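Local structure of ADP-ribosylating toxin CARDS (Mycoplasma pneumoniae, 4TLV) at residues H24-F36 and S41-S53. The protein transfers the ADP-ribosyl group from NAD(+) to multiple target proteins and causes vacuolization in the cytoplasm of mammalian cells. Numbering follows the deposited sequence.
Sequences HGFSTLGDVRNFF and STNFGRSYFISTS
The aliphatic part of Arg33 runs alongside Tyr48 in the same direction, with Arg33 CG 3.5 Å from Tyr48 CD2 and the guanidinium and ring planes steeply inclined at 81°. Tyr48 has CG anti to its backbone N (chi1 -172°), which lays the ring between this aliphatic stem and Gly30, whose O meets the ring edge in plane. The Phe49 ring reaches the backbone of Arg33 obliquely, with Phe49 CZ 3.7 Å from Arg33 CA. Elsewhere, the CD1 methyl of Leu29 meets Phe44 CZ (3.6 Å), the two side chains running nearly perpendicular; separately, the CD1 methyl of Ile50 lies against Phe26 O (3.4 Å).

The backbones of the two segments meet in a single beta bridge, Val32 with Ser47. Val32 N donates to Arg46 O (3.1 Å, 163°), Tyr48 N returns a bond to Val32 O and, beside the bridge, Gly30 N donates to Ser47 O. One water links Leu29 N with Ser47 O and Phe49 O; a second ties Val32 O and Asn34 O to Ser47 OG. That hydroxyl also accepts from Phe49 N, an ST turn leading into strand 49-53. The Arg46 guanidinium, beside Val32 CG2, holds Thr42 O and Asn43 O in its plane and salt-bridges Glu37.

Within the mART domain, the contact closes the chain around helix 35-40. Strand 49-53 pairs with strand 134-138, whose Asp138 salt-bridges Arg33, while Phe26 and Ile50 pack on strand 9-14 and Phe44 on helix 228-231.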
ATOM      1  N   HIS A  24     -19.273  19.487  14.615  1.00 20.53           N
ATOM      2  CA  HIS A  24     -18.119  19.655  15.495  1.00 23.49           C
ATOM      3  C   HIS A  24     -16.766  19.202  14.945  1.00 23.64           C
ATOM      4  O   HIS A  24     -15.751  19.445  15.586  1.00 19.54           O
ATOM      5  CB  HIS A  24     -18.356  18.927  16.815  1.00 21.58           C
ATOM      6  CG  HIS A  24     -19.554  19.421  17.557  1.00 29.84           C
ATOM      7  ND1 HIS A  24     -19.576  20.637  18.204  1.00 29.62           N
ATOM      8  CD2 HIS A  24     -20.775  18.869  17.748  1.00 30.89           C
ATOM      9  CE1 HIS A  24     -20.761  20.814  18.762  1.00 36.39           C
ATOM     10  NE2 HIS A  24     -21.505  19.755  18.502  1.00 34.68           N
ATOM     11  N   GLY A  25     -16.747  18.530  13.796  1.00 17.63           N
ATOM     12  CA  GLY A  25     -15.503  17.954  13.298  1.00 16.75           C
ATOM     13  C   GLY A  25     -15.045  16.781  14.157  1.00 19.05           C
ATOM     14  O   GLY A  25     -15.863  16.113  14.792  1.00 18.51           O
ATOM     15  N   PHE A  26     -13.738  16.517  14.174  1.00 14.91           N
ATOM     16  CA  PHE A  26     -13.191  15.432  14.984  1.00 14.66           C
ATOM     17  C   PHE A  26     -12.244  15.978  16.046  1.00 16.22           C
ATOM     18  O   PHE A  26     -11.421  16.837  15.767  1.00 15.57           O
ATOM     19  CB  PHE A  26     -12.424  14.438  14.102  1.00 12.90           C
ATOM     20  CG  PHE A  26     -13.282  13.723  13.097  1.00 15.34           C
ATOM     21  CD1 PHE A  26     -13.974  12.568  13.457  1.00 14.68           C
ATOM     22  CD2 PHE A  26     -13.404  14.206  11.804  1.00 15.49           C
ATOM     23  CE1 PHE A  26     -14.770  11.912  12.543  1.00 12.17           C
ATOM     24  CE2 PHE A  26     -14.203  13.548  10.868  1.00 15.30           C
ATOM     25  CZ  PHE A  26     -14.880  12.395  11.239  1.00 12.09           C
ATOM     26  N   SER A  27     -12.350  15.464  17.260  1.00 14.91           N
ATOM     27  CA  SER A  27     -11.490  15.919  18.353  1.00 14.45           C
ATOM     28  C   SER A  27     -10.388  14.909  18.609  1.00 17.88           C
ATOM     29  O   SER A  27     -10.528  13.742  18.249  1.00 17.41           O
ATOM     30  CB  SER A  27     -12.321  16.103  19.632  1.00 21.16           C
ATOM     31  OG  SER A  27     -13.218  17.194  19.483  1.00 30.63           O
ATOM     32  N   THR A  28      -9.297  15.342  19.238  1.00 13.95           N
ATOM     33  CA  THR A  28      -8.179  14.440  19.501  1.00 15.19           C
ATOM     34  C   THR A  28      -8.430  13.605  20.757  1.00 15.72           C
ATOM     35  O   THR A  28      -9.254  13.965  21.598  1.00 17.22           O
ATOM     36  CB  THR A  28      -6.872  15.227  19.727  1.00 17.61           C
ATOM     37  OG1 THR A  28      -6.971  15.949  20.959  1.00 18.20           O
ATOM     38  CG2 THR A  28      -6.620  16.221  18.573  1.00 13.22           C
ATOM     39  N   LEU A  29      -7.697  12.507  20.894  1.00 14.95           N
ATOM     40  CA  LEU A  29      -7.703  11.717  22.116  1.00 17.55           C
ATOM     41  C   LEU A  29      -7.065  12.486  23.278  1.00 20.56           C
ATOM     42  O   LEU A  29      -7.565  12.460  24.406  1.00 19.12           O
ATOM     43  CB  LEU A  29      -6.933  10.402  21.899  1.00 16.70           C
ATOM     44  CG  LEU A  29      -7.547   9.417  20.898  1.00 20.26           C
ATOM     45  CD1 LEU A  29      -6.506   8.398  20.427  1.00 17.20           C
ATOM     46  CD2 LEU A  29      -8.765   8.731  21.512  1.00 23.67           C
ATOM     47  N   GLY A  30      -5.942  13.144  23.002  1.00 18.18           N
ATOM     48  CA  GLY A  30      -5.163  13.811  24.031  1.00 17.10           C
ATOM     49  C   GLY A  30      -4.217  14.866  23.475  1.00 15.00           C
ATOM     50  O   GLY A  30      -4.456  15.435  22.405  1.00 14.31           O
ATOM     51  N   ASP A  31      -3.137  15.137  24.202  1.00 14.83           N
ATOM     52  CA  ASP A  31      -2.251  16.245  23.829  1.00 17.42           C
ATOM     53  C   ASP A  31      -0.813  15.852  23.495  1.00 13.51           C
ATOM     54  O   ASP A  31       0.067  16.721  23.411  1.00 16.09           O
ATOM     55  CB  ASP A  31      -2.272  17.371  24.889  1.00 21.05           C
ATOM     56  CG  ASP A  31      -1.884  16.899  26.284  1.00 32.50           C
ATOM     57  OD1 ASP A  31      -1.334  15.784  26.421  1.00 35.15           O
ATOM     58  OD2 ASP A  31      -2.125  17.665  27.263  1.00 46.12           O
ATOM     59  N   VAL A  32      -0.585  14.562  23.276  1.00 12.87           N
ATOM     60  CA  VAL A  32       0.763  14.056  23.015  1.00 13.41           C
ATOM     61  C   VAL A  32       1.093  13.996  21.519  1.00 14.58           C
ATOM     62  O   VAL A  32       0.426  13.302  20.750  1.00 12.63           O
ATOM     63  CB  VAL A  32       0.951  12.652  23.621  1.00 14.17           C
ATOM     64  CG1 VAL A  32       2.378  12.112  23.349  1.00 19.10           C
ATOM     65  CG2 VAL A  32       0.650  12.673  25.123  1.00 20.15           C
ATOM     66  N   ARG A  33       2.128  14.718  21.110  1.00 11.35           N
ATOM     67  CA  ARG A  33       2.543  14.728  19.708  1.00 13.64           C
ATOM     68  C   ARG A  33       3.744  13.815  19.559  1.00 14.78           C
ATOM     69  O   ARG A  33       4.874  14.272  19.445  1.00 15.63           O
ATOM     70  CB  ARG A  33       2.868  16.154  19.227  1.00 12.16           C
ATOM     71  CG  ARG A  33       1.673  17.077  19.144  1.00 12.14           C
ATOM     72  CD  ARG A  33       2.086  18.524  18.907  1.00 13.69           C
ATOM     73  NE  ARG A  33       2.297  18.884  17.503  1.00 12.52           N
ATOM     74  CZ  ARG A  33       3.406  19.462  17.052  1.00 14.66           C
ATOM     75  NH1 ARG A  33       4.412  19.701  17.882  1.00 14.89           N
ATOM     76  NH2 ARG A  33       3.519  19.799  15.777  1.00 12.69           N
ATOM     77  N   ASN A  34       3.505  12.508  19.593  1.00 11.80           N
ATOM     78  CA  ASN A  34       4.598  11.546  19.504  1.00 13.79           C
ATOM     79  C   ASN A  34       4.327  10.623  18.331  1.00 14.10           C
ATOM     80  O   ASN A  34       3.368   9.847  18.367  1.00 11.74           O
ATOM     81  CB  ASN A  34       4.708  10.743  20.810  1.00 15.56           C
ATOM     82  CG  ASN A  34       5.889   9.802  20.819  1.00 19.45           C
ATOM     83  OD1 ASN A  34       6.105   9.047  19.868  1.00 14.60           O
ATOM     84  ND2 ASN A  34       6.664   9.831  21.913  1.00 19.75           N
ATOM     85  N   PHE A  35       5.154  10.710  17.291  1.00 11.79           N
ATOM     86  CA  PHE A  35       4.851   9.989  16.049  1.00 13.73           C
ATOM     87  C   PHE A  35       4.858   8.467  16.251  1.00 11.16           C
ATOM     88  O   PHE A  35       3.919   7.760  15.851  1.00 11.38           O
ATOM     89  CB  PHE A  35       5.825  10.387  14.938  1.00 13.18           C
ATOM     90  CG  PHE A  35       5.653   9.593  13.664  1.00 11.47           C
ATOM     91  CD1 PHE A  35       4.574   9.828  12.832  1.00 11.73           C
ATOM     92  CD2 PHE A  35       6.583   8.626  13.298  1.00 13.22           C
ATOM     93  CE1 PHE A  35       4.421   9.099  11.653  1.00 12.46           C
ATOM     94  CE2 PHE A  35       6.433   7.889  12.132  1.00 15.25           C
ATOM     95  CZ  PHE A  35       5.343   8.131  11.308  1.00 12.20           C
ATOM     96  N   PHE A  36       5.927   7.952  16.852  1.00 12.27           N
ATOM     97  CA  PHE A  36       6.037   6.510  17.024  1.00 13.52           C
ATOM     98  C   PHE A  36       4.942   5.929  17.921  1.00 13.26           C
ATOM     99  O   PHE A  36       4.419   4.848  17.639  1.00 12.10           O
ATOM    100  CB  PHE A  36       7.432   6.102  17.517  1.00 16.47           C
ATOM    101  CG  PHE A  36       8.478   6.112  16.434  1.00 15.64           C
ATOM    102  CD1 PHE A  36       8.683   4.998  15.641  1.00 24.85           C
ATOM    103  CD2 PHE A  36       9.235   7.240  16.197  1.00 16.19           C
ATOM    104  CE1 PHE A  36       9.644   5.009  14.631  1.00 25.43           C
ATOM    105  CE2 PHE A  36      10.190   7.259  15.197  1.00 19.77           C
ATOM    106  CZ  PHE A  36      10.397   6.146  14.419  1.00 18.54           C
ATOM    107  N   SER A  41       0.454   2.692  18.675  1.00 12.59           N
ATOM    108  CA  SER A  41      -0.630   2.698  19.663  1.00 12.00           C
ATOM    109  C   SER A  41      -0.127   2.442  21.093  1.00 15.26           C
ATOM    110  O   SER A  41      -0.789   1.770  21.881  1.00 14.93           O
ATOM    111  CB  SER A  41      -1.736   1.692  19.311  1.00 12.90           C
ATOM    112  OG  SER A  41      -2.269   1.917  18.002  1.00 11.55           O
ATOM    113  N   THR A  42       1.047   2.975  21.412  1.00 14.11           N
ATOM    114  CA  THR A  42       1.624   2.833  22.748  1.00 17.73           C
ATOM    115  C   THR A  42       0.765   3.526  23.801  1.00 14.48           C
ATOM    116  O   THR A  42       0.436   4.703  23.651  1.00 15.63           O
ATOM    117  CB  THR A  42       3.012   3.474  22.810  1.00 15.66           C
ATOM    118  OG1 THR A  42       3.801   2.981  21.730  1.00 15.40           O
ATOM    119  CG2 THR A  42       3.702   3.151  24.154  1.00 19.09           C
ATOM    120  N   ASN A  43       0.430   2.808  24.875  1.00 17.82           N
ATOM    121  CA  ASN A  43      -0.408   3.369  25.944  1.00 20.08           C
ATOM    122  C   ASN A  43      -1.534   4.193  25.336  1.00 19.83           C
ATOM    123  O   ASN A  43      -1.690   5.380  25.645  1.00 19.00           O
ATOM    124  CB  ASN A  43       0.413   4.264  26.884  1.00 23.52           C
ATOM    125  CG  ASN A  43       1.547   3.521  27.573  1.00 32.89           C
ATOM    126  OD1 ASN A  43       1.340   2.240  27.848  1.00 38.51           O
ATOM    127  ND2 ASN A  43       2.601   4.100  27.856  1.00 38.58           N
ATOM    128  N   PHE A  44      -2.318   3.544  24.478  1.00 16.14           N
ATOM    129  CA  PHE A  44      -3.263   4.214  23.595  1.00 15.54           C
ATOM    130  C   PHE A  44      -4.255   5.110  24.317  1.00 20.55           C
ATOM    131  O   PHE A  44      -4.791   4.757  25.377  1.00 15.35           O
ATOM    132  CB  PHE A  44      -4.032   3.162  22.778  1.00 14.08           C
ATOM    133  CG  PHE A  44      -4.985   3.744  21.784  1.00 15.83           C
ATOM    134  CD1 PHE A  44      -4.509   4.363  20.632  1.00 13.51           C
ATOM    135  CD2 PHE A  44      -6.355   3.662  21.983  1.00 15.53           C
ATOM    136  CE1 PHE A  44      -5.398   4.893  19.690  1.00 13.64           C
ATOM    137  CE2 PHE A  44      -7.246   4.194  21.045  1.00 14.95           C
ATOM    138  CZ  PHE A  44      -6.764   4.809  19.905  1.00 12.09           C
ATOM    139  N   GLY A  45      -4.510   6.272  23.730  1.00 16.87           N
ATOM    140  CA  GLY A  45      -5.583   7.116  24.212  1.00 16.94           C
ATOM    141  C   GLY A  45      -5.153   8.533  24.508  1.00 17.01           C
ATOM    142  O   GLY A  45      -5.965   9.313  24.994  1.00 16.84           O
ATOM    143  N   ARG A  46      -3.897   8.868  24.221  1.00 15.12           N
ATOM    144  CA  ARG A  46      -3.376  10.210  24.547  1.00 21.34           C
ATOM    145  C   ARG A  46      -2.931  11.017  23.328  1.00 18.76           C
ATOM    146  O   ARG A  46      -2.522  12.170  23.476  1.00 14.56           O
ATOM    147  CB  ARG A  46      -2.159  10.116  25.478  1.00 22.98           C
ATOM    148  CG  ARG A  46      -2.377   9.422  26.822  1.00 32.36           C
ATOM    149  CD  ARG A  46      -1.031   8.894  27.359  1.00 34.10           C
ATOM    150  NE  ARG A  46      -0.401   7.993  26.395  1.00 38.95           N
ATOM    151  CZ  ARG A  46       0.809   8.157  25.856  1.00 33.80           C
ATOM    152  NH1 ARG A  46       1.571   9.187  26.196  1.00 31.72           N
ATOM    153  NH2 ARG A  46       1.265   7.266  24.980  1.00 35.26           N
ATOM    154  N   SER A  47      -2.981  10.428  22.137  1.00 13.74           N
ATOM    155  CA  SER A  47      -2.409  11.110  20.970  1.00 14.73           C
ATOM    156  C   SER A  47      -3.137  12.387  20.539  1.00 14.18           C
ATOM    157  O   SER A  47      -4.370  12.484  20.589  1.00 11.12           O
ATOM    158  CB  SER A  47      -2.299  10.175  19.763  1.00 13.34           C
ATOM    159  OG  SER A  47      -1.575  10.818  18.723  1.00 12.75           O
ATOM    160  N   TYR A  48      -2.344  13.360  20.096  1.00 11.67           N
ATOM    161  CA  TYR A  48      -2.853  14.607  19.542  1.00 12.18           C
ATOM    162  C   TYR A  48      -3.183  14.409  18.071  1.00 10.84           C
ATOM    163  O   TYR A  48      -3.784  15.259  17.465  1.00 10.54           O
ATOM    164  CB  TYR A  48      -1.764  15.680  19.633  1.00 10.11           C
ATOM    165  CG  TYR A  48      -2.208  17.079  19.275  1.00 10.89           C
ATOM    166  CD1 TYR A  48      -3.155  17.750  20.054  1.00 11.71           C
ATOM    167  CD2 TYR A  48      -1.639  17.757  18.198  1.00  9.46           C
ATOM    168  CE1 TYR A  48      -3.548  19.031  19.748  1.00 11.66           C
ATOM    169  CE2 TYR A  48      -2.020  19.051  17.886  1.00 13.36           C
ATOM    170  CZ  TYR A  48      -2.979  19.683  18.659  1.00 11.89           C
ATOM    171  OH  TYR A  48      -3.364  20.967  18.340  1.00 11.34           O
ATOM    172  N   PHE A  49      -2.766  13.275  17.504  1.00 10.17           N
ATOM    173  CA  PHE A  49      -2.930  13.046  16.079  1.00 10.16           C
ATOM    174  C   PHE A  49      -4.239  12.312  15.803  1.00 13.09           C
ATOM    175  O   PHE A  49      -4.571  11.366  16.516  1.00 14.31           O
ATOM    176  CB  PHE A  49      -1.768  12.203  15.548  1.00  9.54           C
ATOM    177  CG  PHE A  49      -0.410  12.842  15.738  1.00 12.82           C
ATOM    178  CD1 PHE A  49      -0.263  14.225  15.670  1.00 12.36           C
ATOM    179  CD2 PHE A  49       0.719  12.060  15.972  1.00 13.06           C
ATOM    180  CE1 PHE A  49       0.984  14.829  15.834  1.00 12.42           C
ATOM    181  CE2 PHE A  49       1.974  12.655  16.129  1.00 12.78           C
ATOM    182  CZ  PHE A  49       2.098  14.059  16.064  1.00 11.93           C
ATOM    183  N   ILE A  50      -4.961  12.729  14.761  1.00 11.14           N
ATOM    184  CA  ILE A  50      -6.185  12.019  14.350  1.00 12.59           C
ATOM    185  C   ILE A  50      -5.951  11.277  13.033  1.00 11.63           C
ATOM    186  O   ILE A  50      -5.456  11.854  12.072  1.00 11.10           O
ATOM    187  CB  ILE A  50      -7.363  12.979  14.178  1.00 12.68           C
ATOM    188  CG1 ILE A  50      -7.689  13.668  15.509  1.00 12.30           C
ATOM    189  CG2 ILE A  50      -8.610  12.237  13.680  1.00 10.35           C
ATOM    190  CD1 ILE A  50      -8.758  14.756  15.363  1.00 11.17           C
ATOM    191  N   SER A  51      -6.323   9.999  12.986  1.00 11.52           N
ATOM    192  CA  SER A  51      -6.048   9.178  11.802  1.00 11.36           C
ATOM    193  C   SER A  51      -7.118   9.270  10.722  1.00 12.51           C
ATOM    194  O   SER A  51      -8.318   9.333  11.004  1.00 10.45           O
ATOM    195  CB  SER A  51      -5.868   7.708  12.198  1.00 12.04           C
ATOM    196  OG  SER A  51      -7.042   7.261  12.873  1.00 19.36           O
ATOM    197  N   THR A  52      -6.655   9.278   9.477  1.00 13.17           N
ATOM    198  CA  THR A  52      -7.513   9.187   8.307  1.00 10.92           C
ATOM    199  C   THR A  52      -6.743   8.360   7.282  1.00 12.16           C
ATOM    200  O   THR A  52      -5.559   8.072   7.454  1.00 10.80           O
ATOM    201  CB  THR A  52      -7.789  10.575   7.661  1.00 11.75           C
ATOM    202  OG1 THR A  52      -6.575  11.070   7.069  1.00 16.19           O
ATOM    203  CG2 THR A  52      -8.321  11.593   8.688  1.00 14.28           C
ATOM    204  N   SER A  53      -7.409   7.990   6.203  1.00 11.57           N
ATOM    205  CA  SER A  53      -6.788   7.160   5.181  1.00  9.81           C
ATOM    206  C   SER A  53      -6.931   7.820   3.799  1.00  9.74           C
ATOM    207  O   SER A  53      -7.887   8.542   3.540  1.00 11.02           O
ATOM    208  CB  SER A  53      -7.432   5.770   5.187  1.00 13.11           C
ATOM    209  OG  SER A  53      -6.918   4.985   4.126  1.00 20.20           O
TER
HETATM  210  O   HOH W   1      -6.531  11.518  18.428  1.00 18.69           O
HETATM  211  O   HOH W   2       1.057  10.403  19.767  1.00 13.54           O